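Local atomic coordinates of mandelate racemase / muconate lactonizing enzyme, C-terminal domain protein (Labrenzia alexandrii, PDB entry 4E5T), a protein that probably acts as a magnesium-dependent enzyme of the mandelate racemase / muconate lactonizing family in the enolase superfamily. Residues Ile7-Val12 with Leu50-Ala55. Sequence-based numbering, arbitrary orientation.
Sequences IETFVV and LVAKMA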
# COMPACT_ATOMS: atom_id res chain seq x y z
N ILE A 7 17.50 -3.24 48.38
CA ILE A 7 16.75 -4.26 47.69
C ILE A 7 17.01 -5.61 48.36
O ILE A 7 18.12 -5.89 48.82
CB ILE A 7 17.10 -4.30 46.17
CG1 ILE A 7 16.27 -5.37 45.45
CG2 ILE A 7 18.59 -4.51 45.95
CD1 ILE A 7 16.48 -5.43 43.95
N GLU A 8 15.96 -6.41 48.48
CA GLU A 8 16.13 -7.83 48.75
C GLU A 8 15.43 -8.56 47.60
O GLU A 8 14.43 -8.07 47.07
CB GLU A 8 15.57 -8.25 50.12
CG GLU A 8 15.80 -9.73 50.43
CD GLU A 8 15.38 -10.18 51.83
OE1 GLU A 8 14.45 -9.57 52.42
OE2 GLU A 8 16.00 -11.15 52.35
N THR A 9 15.98 -9.69 47.17
CA THR A 9 15.33 -10.53 46.18
C THR A 9 14.95 -11.85 46.82
O THR A 9 15.56 -12.29 47.79
CB THR A 9 16.21 -10.81 44.92
OG1 THR A 9 17.49 -11.31 45.31
CG2 THR A 9 16.38 -9.55 44.08
N PHE A 10 13.93 -12.47 46.25
CA PHE A 10 13.43 -13.74 46.73
C PHE A 10 13.19 -14.63 45.52
O PHE A 10 12.52 -14.23 44.56
CB PHE A 10 12.10 -13.56 47.46
CG PHE A 10 12.13 -12.51 48.55
CD1 PHE A 10 12.16 -11.15 48.23
CD2 PHE A 10 12.09 -12.88 49.88
CE1 PHE A 10 12.19 -10.20 49.21
CE2 PHE A 10 12.11 -11.92 50.87
CZ PHE A 10 12.16 -10.58 50.54
N VAL A 11 13.77 -15.81 45.55
CA VAL A 11 13.47 -16.81 44.57
C VAL A 11 12.68 -17.86 45.32
O VAL A 11 13.19 -18.47 46.25
CB VAL A 11 14.75 -17.40 43.99
CG1 VAL A 11 14.44 -18.42 42.90
CG2 VAL A 11 15.65 -16.25 43.48
N VAL A 12 11.42 -18.04 44.94
CA VAL A 12 10.50 -18.89 45.68
C VAL A 12 9.99 -20.04 44.83
O VAL A 12 9.31 -19.82 43.83
CB VAL A 12 9.25 -18.09 46.16
CG1 VAL A 12 8.27 -19.02 46.84
CG2 VAL A 12 9.65 -16.95 47.09
N LEU A 50 20.33 -16.29 38.82
CA LEU A 50 20.99 -15.24 38.06
C LEU A 50 20.11 -14.01 37.85
O LEU A 50 20.58 -12.88 38.03
CB LEU A 50 21.47 -15.80 36.73
CG LEU A 50 22.73 -16.63 36.88
CD1 LEU A 50 23.09 -17.34 35.59
CD2 LEU A 50 23.84 -15.71 37.32
N VAL A 51 18.85 -14.21 37.47
CA VAL A 51 17.93 -13.10 37.26
C VAL A 51 17.88 -12.24 38.52
O VAL A 51 17.90 -11.01 38.44
CB VAL A 51 16.51 -13.56 36.85
CG1 VAL A 51 15.52 -12.41 36.87
CG2 VAL A 51 16.53 -14.16 35.49
N ALA A 52 17.84 -12.91 39.66
CA ALA A 52 17.88 -12.24 40.97
C ALA A 52 19.11 -11.37 41.11
O ALA A 52 19.01 -10.20 41.47
CB ALA A 52 17.81 -13.26 42.13
N LYS A 53 20.27 -11.92 40.78
CA LYS A 53 21.51 -11.13 40.76
C LYS A 53 21.45 -9.99 39.75
O LYS A 53 22.03 -8.93 39.97
CB LYS A 53 22.72 -12.02 40.49
CG LYS A 53 23.01 -13.07 41.56
CD LYS A 53 24.46 -13.56 41.45
CE LYS A 53 24.73 -14.73 42.36
NZ LYS A 53 26.06 -15.31 42.06
N MET A 54 20.75 -10.20 38.64
CA MET A 54 20.55 -9.13 37.66
C MET A 54 19.73 -7.99 38.27
O MET A 54 20.10 -6.80 38.16
CB MET A 54 19.88 -9.67 36.38
CG MET A 54 20.76 -10.58 35.50
SD MET A 54 19.81 -11.45 34.23
CE MET A 54 20.57 -13.07 34.23
N ALA A 55 18.62 -8.35 38.90
CA ALA A 55 17.79 -7.37 39.58
C ALA A 55 18.65 -6.54 40.52
O ALA A 55 18.59 -5.31 40.52
CB ALA A 55 16.66 -8.04 40.33
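Thr9 and Val11 on strand 4-13, at the edge of the sheet within this chain, meet Ala52 of helix 48-63 in the alpha+beta capping domain of the enolase fold, where an antiparallel three-stranded sheet packs against helices. The two short segments run nearly antiparallel, at 166°, and their axes come within 8.7 Å; the helix presents two alanines, Ala52 and Ala55, to the strand, consistent with that short spacing.

The apolar contacts centre on Ala52. Its CB sits over the strand, 3.9 Å from Val11 CG2, the methyl set anti to the carbonyl carbon, and 4.0 Å from Thr9 CB. Thr9 CG2 lies between Ala55 CB (4.1 Å), one turn on, and the carbonyl O of Ala52 (3.8 Å). Ile7 reaches the same turn with its extended chain, CG1 anti to the backbone N (chi1 -179°), bringing CD1 to 4.5 Å from Ala55 CB and into van der Waals contact with Ala55 O.

Behind the strand, Phe10 packs on Ala382 and Arg383 of helix 379-383. On the helix, Leu50 and Lys53 pack on Leu50 of a second subunit.

The polar part is small: Thr9 OG1 makes a weak hydrogen bond to Glu56 OE2, just past the segment. It meets Ala52 only by packing, 3.7 Å from Ala52 CB.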